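Local coordinates for fatty acid-binding protein homolog 1 (Echinococcus granulosus, PDB 1O8V) that binds fatty acids such as palmitate inside a beta-barrel and has been implicated in the acquisition, storage and transport of lipids, at residues A[108-112]-A[113-117]. Sequence-based numbering, arbitrary orientation.
Sequences RVVEG and NELKA. With PLM (palmitic acid), chain B.
Val109 and Lys116 face each other as a hydrogen-bonded antiparallel pair, joined by Val109 N to Lys116 O at 3.0 Å and Lys116 N to Val109 O at 2.8 Å. Nearer the turn, Glu111 and Glu114 form a second such pair; the return bond, Glu114 N to Glu111 O at 3.1 Å, meets its acceptor from above the carbonyl plane. A type II' turn from Glu111 to Glu114 closes this tight hairpin, and Gly112, at phi 60° and psi -121°, has the positive phi that glycine adopts easily at its first corner. Between these two pairs, Val110 and Leu115 form a non-hydrogen-bonded pair: Val110 CG2 packs against Leu115 CD1 at 3.9 Å, branched apolar chains suited to a face on which Phe5 and Trp9 also touch both residues. The hairpin belongs to the antiparallel beta-barrel of the fatty-acid-binding proteins, whose interior holds the lipid. On the same face, Arg108 CG passes 4.1 Å from the small Ala117 CB. With its chain extended from CG to NE (chi2 179°), Arg108 donates from NH2 a nearly straight 3.0 Å bond to palmitate O2, which lies at the guanidinium edge, in its plane. Arg108 NH1 is hydrogen-bonded to His95 ND1; Arg128 NE and Tyr130 OH also hydrogen-bond the ligand. On the other, partly exposed face, which suits a polar chain, Val109 CG2 lies 4.0 Å from Lys116 CB, and Lys116 NZ hydrogen-bonds Thr129 OG1.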
loop_
_atom_site.group_PDB
_atom_site.type_symbol
_atom_site.label_atom_id
_atom_site.label_comp_id
_atom_site.label_asym_id
_atom_site.label_seq_id
_atom_site.Cartn_x
_atom_site.Cartn_y
_atom_site.Cartn_z
ATOM N N ARG A 108 -0.874 -1.983 -7.571
ATOM C CA ARG A 108 -1.941 -0.999 -7.667
ATOM C C ARG A 108 -2.258 -0.753 -9.126
ATOM O O ARG A 108 -1.352 -0.550 -9.917
ATOM C CB ARG A 108 -1.536 0.308 -6.994
ATOM C CG ARG A 108 -1.345 0.158 -5.469
ATOM C CD ARG A 108 -0.909 1.407 -4.748
ATOM N NE ARG A 108 -0.822 1.150 -3.314
ATOM C CZ ARG A 108 0.293 0.891 -2.667
ATOM N NH1 ARG A 108 1.455 0.845 -3.281
ATOM N NH2 ARG A 108 0.232 0.604 -1.383
ATOM N N VAL A 109 -3.537 -0.795 -9.458
ATOM C CA VAL A 109 -3.985 -0.471 -10.822
ATOM C C VAL A 109 -5.139 0.507 -10.777
ATOM O O VAL A 109 -5.950 0.452 -9.862
ATOM C CB VAL A 109 -4.394 -1.720 -11.566
ATOM C CG1 VAL A 109 -3.243 -2.715 -11.596
ATOM C CG2 VAL A 109 -5.631 -2.356 -10.969
ATOM N N VAL A 110 -5.193 1.385 -11.771
ATOM C CA VAL A 110 -6.229 2.397 -11.852
ATOM C C VAL A 110 -7.016 2.201 -13.145
ATOM O O VAL A 110 -6.452 2.048 -14.230
ATOM C CB VAL A 110 -5.629 3.785 -11.830
ATOM C CG1 VAL A 110 -6.652 4.864 -12.294
ATOM C CG2 VAL A 110 -5.099 4.101 -10.447
ATOM N N GLU A 111 -8.323 2.249 -12.997
ATOM C CA GLU A 111 -9.208 2.298 -14.150
ATOM C C GLU A 111 -10.276 3.306 -13.817
ATOM O O GLU A 111 -11.111 3.074 -12.938
ATOM C CB GLU A 111 -9.823 0.944 -14.433
ATOM C CG GLU A 111 -10.783 0.928 -15.633
ATOM C CD GLU A 111 -10.112 1.313 -16.948
ATOM O OE1 GLU A 111 -9.091 0.694 -17.299
ATOM O OE2 GLU A 111 -10.579 2.269 -17.611
ATOM N N GLY A 112 -10.232 4.430 -14.516
ATOM C CA GLY A 112 -11.167 5.513 -14.284
ATOM C C GLY A 112 -11.061 6.020 -12.869
ATOM O O GLY A 112 -9.975 6.437 -12.425
ATOM N N ASN A 113 -12.176 5.955 -12.159
ATOM C CA ASN A 113 -12.258 6.536 -10.830
ATOM C C ASN A 113 -11.863 5.544 -9.753
ATOM O O ASN A 113 -11.966 5.859 -8.576
ATOM C CB ASN A 113 -13.689 7.055 -10.562
ATOM C CG ASN A 113 -13.946 8.431 -11.168
ATOM O OD1 ASN A 113 -13.020 9.219 -11.389
ATOM N ND2 ASN A 113 -15.228 8.731 -11.421
ATOM N N GLU A 114 -11.379 4.368 -10.142
ATOM C CA GLU A 114 -11.166 3.300 -9.169
ATOM C C GLU A 114 -9.720 2.853 -9.116
ATOM O O GLU A 114 -9.145 2.558 -10.144
ATOM C CB GLU A 114 -12.022 2.116 -9.546
ATOM C CG GLU A 114 -12.004 0.984 -8.532
ATOM C CD GLU A 114 -13.219 0.083 -8.657
ATOM O OE1 GLU A 114 -13.080 -0.975 -9.300
ATOM O OE2 GLU A 114 -14.304 0.444 -8.114
ATOM N N LEU A 115 -9.134 2.805 -7.916
ATOM C CA LEU A 115 -7.805 2.213 -7.718
ATOM C C LEU A 115 -7.962 0.901 -6.971
ATOM O O LEU A 115 -8.617 0.857 -5.933
ATOM C CB LEU A 115 -6.934 3.169 -6.910
ATOM C CG LEU A 115 -5.451 2.825 -6.732
ATOM C CD1 LEU A 115 -4.665 4.095 -6.587
ATOM C CD2 LEU A 115 -5.258 1.905 -5.523
ATOM N N LYS A 116 -7.368 -0.168 -7.489
ATOM C CA LYS A 116 -7.423 -1.472 -6.847
ATOM C C LYS A 116 -6.021 -1.865 -6.413
ATOM O O LYS A 116 -5.103 -1.929 -7.229
ATOM C CB LYS A 116 -8.037 -2.558 -7.752
ATOM C CG LYS A 116 -9.546 -2.482 -7.861
ATOM C CD LYS A 116 -10.134 -3.851 -8.231
ATOM C CE LYS A 116 -11.662 -3.843 -8.147
ATOM N NZ LYS A 116 -12.212 -4.144 -6.787
ATOM N N ALA A 117 -5.873 -2.134 -5.121
ATOM C CA ALA A 117 -4.595 -2.558 -4.548
ATOM C C ALA A 117 -4.687 -4.016 -4.189
ATOM O O ALA A 117 -5.440 -4.385 -3.273
ATOM C CB ALA A 117 -4.277 -1.762 -3.322
HETATM C C1 PLM B . -3.026 -0.565 0.480
HETATM O O1 PLM B . -4.301 -0.489 0.679
HETATM O O2 PLM B . -2.463 0.437 -0.164
HETATM C C2 PLM B . -2.273 -1.792 0.985
HETATM C C3 PLM B . -1.096 -1.441 1.884
HETATM C C4 PLM B . -0.546 -2.734 2.493
HETATM C C5 PLM B . 0.709 -2.451 3.309
HETATM C C6 PLM B . 1.390 -3.724 3.837
HETATM C C7 PLM B . 0.580 -4.564 4.828
HETATM C C8 PLM B . 0.867 -4.115 6.239
HETATM C C9 PLM B . -0.001 -4.773 7.299
HETATM C CA PLM B . -0.195 -3.823 8.467
HETATM C CB PLM B . -1.638 -3.590 8.830
HETATM C CC PLM B . -1.845 -2.543 9.923
HETATM C CD PLM B . -3.105 -1.740 9.680
HETATM C CE PLM B . -2.885 -0.369 9.062
HETATM C CF PLM B . -4.222 0.283 8.723
HETATM C CG PLM B . -4.099 1.663 8.085
#